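Local atomic coordinates of TRAP dicarboxylate transporter, DctP subunit (Sulfurospirillum deleyianum, PDB entry 4OVS), a protein that binds succinate and probably serves as the periplasmic solute-binding component of a TRAP-type dicarboxylate transporter. Residues Leu106-Arg111 against Ala304-Met309; Gly146-Ser151 against Ser229-Leu234. All coordinates share one frame; numbering follows the deposited sequence.

In the fold
Both interactions are buried, about 10 Å apart between centres, and interaction 2 is nested along the chain inside the loop that interaction 1 closes. Interaction 2 lies nearer the centre of the chain, where two strands of the mixed sheet, 137-152 and 233-241, pair through backbone hydrogen bonds near bound succinate. Interaction 1 lies farther out, away from the ligand site, and joins the loop before helix 113-120 to helix 299-310 by apolar and CH-pi packing. The two meet directly: Phe108 and Pro107 pack on the backbone of His231, while Phe110, a neighbour in the same loop, touches Phe147 and Tyr233.

Interaction 1: Leu106-Arg111 against Ala304-Met309; sequences LPFIFR and AWQKAM
Pro107 and Phe108 occupy the two central positions of a type II beta turn, Leu106 to Ile109, and present this corner to the helical segment 304-309. The turn's own backbone bond, from Ile109 N to Leu106 O, is weak at 3.4 Å. Phe108, at the third position, has the positive phi (67°) that this turn type requires. The backbones stay apart, with Pro107 CA 6.2 Å from Met309 CA, and side chains bridge the gap. Met309, modelled as selenomethionine, and Trp305 are one helical turn apart, joined by the bond from Met309 N to Trp305 O.

The Phe108 ring carries most of the contact. Its CG stands beside the backbone N and anti to the carbonyl carbon (chi1 -65°), which swings the ring out to the helix. Gln306 CG sits over the centre of one ring face, 3.6 Å from the centroid of Phe108 and only 12° off the ring normal, a CH-pi contact made by the aliphatic part of the glutamine. At the far end of the ring, Phe108 CZ reaches Trp305 CB at 4.1 Å, while Phe108 CE2 lies 4.3 Å from Met309 SE, which approaches obliquely. Pro107 fills the other end of the interface: its CB meets Met309 CB at 3.8 Å, and Pro107 CG lies 3.4 Å from Met309 O. The contact is thus essentially apolar.

The indole of Trp305 turns from the loop toward Ile157 and Leu297, and its NE1 is hydrogen-bonded to Leu158 O. Pro107 O accepts a bond from the Tyr313 hydroxyl just beyond the helix. Gln179 of helix 174-181 touches both Pro107 and Met309, and Leu106 and Ile109 pack on Ile325 of helix 317-330, so the turn is wedged among three helices.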
loop_
_atom_site.group_PDB
_atom_site.type_symbol
_atom_site.label_atom_id
_atom_site.label_comp_id
_atom_site.label_asym_id
_atom_site.label_seq_id
_atom_site.Cartn_x
_atom_site.Cartn_y
_atom_site.Cartn_z
ATOM N N LEU A 106 1.436 -3.353 -11.372
ATOM C CA LEU A 106 0.863 -3.468 -12.714
ATOM C C LEU A 106 -0.637 -3.691 -12.639
ATOM O O LEU A 106 -1.115 -4.457 -11.819
ATOM C CB LEU A 106 1.508 -4.607 -13.475
ATOM C CG LEU A 106 2.959 -4.387 -13.881
ATOM C CD1 LEU A 106 3.583 -5.729 -14.310
ATOM C CD2 LEU A 106 3.043 -3.323 -14.999
ATOM N N PRO A 107 -1.393 -2.997 -13.480
ATOM C CA PRO A 107 -2.850 -3.126 -13.379
ATOM C C PRO A 107 -3.362 -4.523 -13.736
ATOM O O PRO A 107 -3.002 -5.078 -14.751
ATOM C CB PRO A 107 -3.371 -2.062 -14.342
ATOM C CG PRO A 107 -2.208 -1.645 -15.176
ATOM C CD PRO A 107 -0.980 -1.896 -14.353
ATOM N N PHE A 108 -4.171 -5.091 -12.847
ATOM C CA PHE A 108 -4.768 -6.405 -13.041
ATOM C C PHE A 108 -3.791 -7.578 -13.028
ATOM O O PHE A 108 -4.144 -8.654 -13.479
ATOM C CB PHE A 108 -5.585 -6.452 -14.323
ATOM C CG PHE A 108 -6.779 -5.550 -14.291
ATOM C CD1 PHE A 108 -7.945 -5.952 -13.674
ATOM C CD2 PHE A 108 -6.719 -4.287 -14.839
ATOM C CE1 PHE A 108 -9.055 -5.119 -13.612
ATOM C CE2 PHE A 108 -7.839 -3.436 -14.791
ATOM C CZ PHE A 108 -9.004 -3.857 -14.175
ATOM N N ILE A 109 -2.602 -7.398 -12.463
ATOM C CA ILE A 109 -1.628 -8.492 -12.415
ATOM C C ILE A 109 -2.071 -9.619 -11.447
ATOM O O ILE A 109 -1.850 -10.803 -11.698
ATOM C CB ILE A 109 -0.187 -7.969 -12.091
ATOM C CG1 ILE A 109 0.848 -9.094 -12.229
ATOM C CG2 ILE A 109 -0.092 -7.420 -10.700
ATOM C CD1 ILE A 109 1.619 -9.083 -13.508
ATOM N N PHE A 110 -2.728 -9.258 -10.352
ATOM C CA PHE A 110 -3.171 -10.254 -9.366
ATOM C C PHE A 110 -4.670 -10.557 -9.560
ATOM O O PHE A 110 -5.486 -9.624 -9.539
ATOM C CB PHE A 110 -2.936 -9.772 -7.921
ATOM C CG PHE A 110 -1.472 -9.612 -7.534
ATOM C CD1 PHE A 110 -0.636 -10.722 -7.399
ATOM C CD2 PHE A 110 -0.934 -8.374 -7.308
ATOM C CE1 PHE A 110 0.716 -10.575 -7.048
ATOM C CE2 PHE A 110 0.410 -8.218 -6.970
ATOM C CZ PHE A 110 1.242 -9.331 -6.846
ATOM N N ARG A 111 -5.026 -11.839 -9.711
ATOM C CA ARG A 111 -6.393 -12.272 -9.998
ATOM C C ARG A 111 -7.262 -12.208 -8.779
ATOM O O ARG A 111 -8.469 -12.039 -8.897
ATOM C CB ARG A 111 -6.424 -13.723 -10.450
ATOM C CG ARG A 111 -5.645 -14.028 -11.667
ATOM C CD ARG A 111 -5.949 -15.422 -12.150
ATOM N NE ARG A 111 -5.577 -16.469 -11.201
ATOM C CZ ARG A 111 -4.331 -16.904 -11.002
ATOM N NH1 ARG A 111 -3.301 -16.369 -11.654
ATOM N NH2 ARG A 111 -4.103 -17.882 -10.133
ATOM N N ALA A 304 -13.018 -3.693 -20.621
ATOM C CA ALA A 304 -12.495 -2.508 -21.284
ATOM C C ALA A 304 -11.406 -1.854 -20.439
ATOM O O ALA A 304 -10.439 -1.284 -20.955
ATOM C CB ALA A 304 -13.619 -1.532 -21.538
ATOM N N TRP A 305 -11.574 -1.917 -19.130
ATOM C CA TRP A 305 -10.528 -1.444 -18.244
ATOM C C TRP A 305 -9.280 -2.314 -18.361
ATOM O O TRP A 305 -8.159 -1.802 -18.353
ATOM C CB TRP A 305 -11.029 -1.425 -16.797
ATOM C CG TRP A 305 -11.935 -0.266 -16.521
ATOM C CD1 TRP A 305 -13.290 -0.297 -16.348
ATOM C CD2 TRP A 305 -11.546 1.098 -16.395
ATOM N NE1 TRP A 305 -13.770 0.962 -16.124
ATOM C CE2 TRP A 305 -12.722 1.843 -16.153
ATOM C CE3 TRP A 305 -10.321 1.769 -16.468
ATOM C CZ2 TRP A 305 -12.701 3.218 -15.974
ATOM C CZ3 TRP A 305 -10.305 3.138 -16.287
ATOM C CH2 TRP A 305 -11.485 3.848 -16.034
ATOM N N GLN A 306 -9.471 -3.625 -18.485
ATOM C CA GLN A 306 -8.332 -4.557 -18.552
ATOM C C GLN A 306 -7.543 -4.348 -19.816
ATOM O O GLN A 306 -6.318 -4.309 -19.799
ATOM C CB GLN A 306 -8.807 -6.003 -18.527
ATOM C CG GLN A 306 -8.664 -6.667 -17.169
ATOM C CD GLN A 306 -9.778 -7.655 -16.882
ATOM O OE1 GLN A 306 -10.788 -7.701 -17.594
ATOM N NE2 GLN A 306 -9.601 -8.451 -15.838
ATOM N N LYS A 307 -8.258 -4.212 -20.924
ATOM C CA LYS A 307 -7.599 -4.031 -22.202
ATOM C C LYS A 307 -6.762 -2.752 -22.204
ATOM O O LYS A 307 -5.594 -2.752 -22.587
ATOM C CB LYS A 307 -8.614 -3.967 -23.339
ATOM C CG LYS A 307 -7.917 -3.782 -24.694
ATOM C CD LYS A 307 -8.873 -3.747 -25.859
ATOM C CE LYS A 307 -8.100 -3.679 -27.179
ATOM N NZ LYS A 307 -9.007 -3.711 -28.366
ATOM N N ALA A 308 -7.354 -1.658 -21.758
ATOM C CA ALA A 308 -6.702 -0.370 -21.893
ATOM C C ALA A 308 -5.487 -0.286 -20.993
ATOM O O ALA A 308 -4.488 0.336 -21.352
ATOM C CB ALA A 308 -7.679 0.746 -21.550
HETATM N N MSE A 309 -5.597 -0.878 -19.806
HETATM C CA MSE A 309 -4.587 -0.693 -18.790
HETATM C C MSE A 309 -3.434 -1.700 -18.895
HETATM O O MSE A 309 -2.300 -1.384 -18.527
HETATM C CB MSE A 309 -5.237 -0.714 -17.403
HETATM C CG MSE A 309 -6.025 0.566 -17.100
HETATM SE SE MSE A 309 -6.493 0.645 -15.180
HETATM C CE MSE A 309 -6.432 2.605 -14.855
#

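Interaction 2: Gly146-Ser151 against Ser229-Leu234; sequences GFKHLS and SNHGYL
The rings of Phe147 and Tyr233 meet edge to face, the tyrosine edge directed at the phenylalanine face, with planes 74° apart and centroids separated by 5.4 Å. They belong to a non-hydrogen-bonded antiparallel pair; next to it, Gly146 and Leu234 form the hydrogen-bonded pair, with 3.1 Å from Gly146 N to Leu234 O and from Leu234 N to Gly146 O.

Past these two pairs, Lys148 N donates a hydrogen bond of 2.8 Å to Gly232 O. The lysine chain crosses Leu234 at about a right angle and bends at chi3 (-60°), bringing CE over the Gly232 backbone; its NZ forms a salt bridge to Glu208. The His231 imidazole crosses Leu150 likewise, CE1 lying 3.7 Å from Leu150 CG. Ser229 OG shares a 2.8 Å hydrogen bond with His231 ND1, in the plane of that ring, and accepts a hydrogen bond from Leu150 N; with His231 NE2 bonded to Glu208, the ring's rotation is fixed. A water bridges His149 NE2 and Asn230 OD1.

Antiparallel pairing is thus confined to Gly146 and Phe147 with Leu234 and Tyr233, while Ser229 to Gly232, linking strands 225-227 and 233-241, folds against the same strand 137-152; Leu234 lies beside bound succinate, close to the succinate-binding residues Tyr236 and Asn213.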
loop_
_atom_site.group_PDB
_atom_site.type_symbol
_atom_site.label_atom_id
_atom_site.label_comp_id
_atom_site.label_asym_id
_atom_site.label_seq_id
_atom_site.Cartn_x
_atom_site.Cartn_y
_atom_site.Cartn_z
ATOM N N GLY A 146 -5.208 -4.015 0.160
ATOM C CA GLY A 146 -6.276 -4.532 -0.636
ATOM C C GLY A 146 -6.182 -4.036 -2.061
ATOM O O GLY A 146 -5.280 -3.290 -2.422
ATOM N N PHE A 147 -7.142 -4.457 -2.872
ATOM C CA PHE A 147 -7.257 -3.961 -4.219
ATOM C C PHE A 147 -7.757 -2.514 -4.220
ATOM O O PHE A 147 -8.446 -2.083 -3.305
ATOM C CB PHE A 147 -8.183 -4.865 -5.029
ATOM C CG PHE A 147 -7.566 -6.177 -5.384
ATOM C CD1 PHE A 147 -6.801 -6.316 -6.538
ATOM C CD2 PHE A 147 -7.719 -7.255 -4.557
ATOM C CE1 PHE A 147 -6.231 -7.504 -6.852
ATOM C CE2 PHE A 147 -7.143 -8.445 -4.873
ATOM C CZ PHE A 147 -6.401 -8.572 -6.031
ATOM N N LYS A 148 -7.400 -1.794 -5.273
ATOM C CA LYS A 148 -7.542 -0.350 -5.344
ATOM C C LYS A 148 -8.793 0.026 -6.147
ATOM O O LYS A 148 -9.193 -0.710 -7.057
ATOM C CB LYS A 148 -6.317 0.262 -6.018
ATOM C CG LYS A 148 -5.023 0.165 -5.232
ATOM C CD LYS A 148 -3.905 0.949 -5.923
ATOM C CE LYS A 148 -3.655 0.397 -7.321
ATOM N NZ LYS A 148 -2.386 0.882 -7.913
ATOM N N HIS A 149 -9.365 1.198 -5.842
ATOM C CA HIS A 149 -10.610 1.656 -6.488
ATOM C C HIS A 149 -10.516 3.105 -6.890
ATOM O O HIS A 149 -9.938 3.906 -6.170
ATOM C CB HIS A 149 -11.769 1.510 -5.518
ATOM C CG HIS A 149 -11.879 0.149 -4.951
ATOM N ND1 HIS A 149 -12.265 -0.931 -5.710
ATOM C CD2 HIS A 149 -11.593 -0.334 -3.719
ATOM C CE1 HIS A 149 -12.216 -2.022 -4.969
ATOM N NE2 HIS A 149 -11.826 -1.687 -3.754
ATOM N N LEU A 150 -11.080 3.434 -8.044
ATOM C CA LEU A 150 -11.023 4.768 -8.552
ATOM C C LEU A 150 -12.159 5.638 -7.986
ATOM O O LEU A 150 -13.321 5.209 -7.937
ATOM C CB LEU A 150 -11.163 4.730 -10.077
ATOM C CG LEU A 150 -10.052 4.188 -10.949
ATOM C CD1 LEU A 150 -10.511 4.156 -12.394
ATOM C CD2 LEU A 150 -8.820 5.036 -10.807
ATOM N N SER A 151 -11.835 6.866 -7.603
ATOM C CA SER A 151 -12.850 7.827 -7.189
ATOM C C SER A 151 -12.572 9.149 -7.840
ATOM O O SER A 151 -11.465 9.396 -8.310
ATOM C CB SER A 151 -12.814 8.022 -5.672
ATOM O OG SER A 151 -11.556 8.520 -5.272
ATOM N N SER A 229 -13.481 -0.637 -8.969
ATOM C CA SER A 229 -12.728 -1.068 -10.142
ATOM C C SER A 229 -11.742 -2.204 -9.882
ATOM O O SER A 229 -11.450 -2.982 -10.768
ATOM C CB SER A 229 -11.979 0.125 -10.713
ATOM O OG SER A 229 -11.240 0.781 -9.711
ATOM N N ASN A 230 -11.208 -2.303 -8.677
ATOM C CA ASN A 230 -10.317 -3.412 -8.392
ATOM C C ASN A 230 -9.212 -3.527 -9.418
ATOM O O ASN A 230 -8.808 -4.599 -9.772
ATOM C CB ASN A 230 -11.113 -4.720 -8.372
ATOM C CG ASN A 230 -11.989 -4.829 -7.168
ATOM O OD1 ASN A 230 -11.510 -4.987 -6.060
ATOM N ND2 ASN A 230 -13.288 -4.722 -7.370
ATOM N N HIS A 231 -8.687 -2.405 -9.867
ATOM C CA HIS A 231 -7.912 -2.428 -11.091
ATOM C C HIS A 231 -6.427 -2.659 -10.822
ATOM O O HIS A 231 -5.692 -2.993 -11.731
ATOM C CB HIS A 231 -8.145 -1.125 -11.830
ATOM C CG HIS A 231 -7.679 0.051 -11.059
ATOM N ND1 HIS A 231 -8.472 0.707 -10.144
ATOM C CD2 HIS A 231 -6.461 0.632 -10.994
ATOM C CE1 HIS A 231 -7.775 1.681 -9.585
ATOM N NE2 HIS A 231 -6.551 1.648 -10.079
ATOM N N GLY A 232 -5.983 -2.483 -9.579
ATOM C CA GLY A 232 -4.602 -2.791 -9.204
ATOM C C GLY A 232 -4.523 -3.121 -7.715
ATOM O O GLY A 232 -5.529 -2.980 -6.999
ATOM N N TYR A 233 -3.352 -3.537 -7.229
ATOM C CA TYR A 233 -3.238 -4.023 -5.839
ATOM C C TYR A 233 -2.273 -3.140 -5.041
ATOM O O TYR A 233 -1.338 -2.612 -5.591
ATOM C CB TYR A 233 -2.794 -5.522 -5.789
ATOM C CG TYR A 233 -2.574 -5.953 -4.365
ATOM C CD1 TYR A 233 -3.646 -6.314 -3.555
ATOM C CD2 TYR A 233 -1.313 -5.918 -3.799
ATOM C CE1 TYR A 233 -3.462 -6.643 -2.190
ATOM C CE2 TYR A 233 -1.113 -6.290 -2.449
ATOM C CZ TYR A 233 -2.205 -6.639 -1.659
ATOM O OH TYR A 233 -2.019 -6.934 -0.313
ATOM N N LEU A 234 -2.512 -3.002 -3.740
ATOM C CA LEU A 234 -1.654 -2.240 -2.859
ATOM C C LEU A 234 -1.371 -3.090 -1.617
ATOM O O LEU A 234 -2.296 -3.575 -0.938
ATOM C CB LEU A 234 -2.311 -0.917 -2.477
ATOM C CG LEU A 234 -1.422 0.218 -1.927
ATOM C CD1 LEU A 234 -2.187 1.558 -1.995
ATOM C CD2 LEU A 234 -1.025 -0.026 -0.481
HETATM O O HOH W 1 -0.402 -0.102 -6.315
HETATM O O HOH W 2 -12.182 -4.551 -3.008
#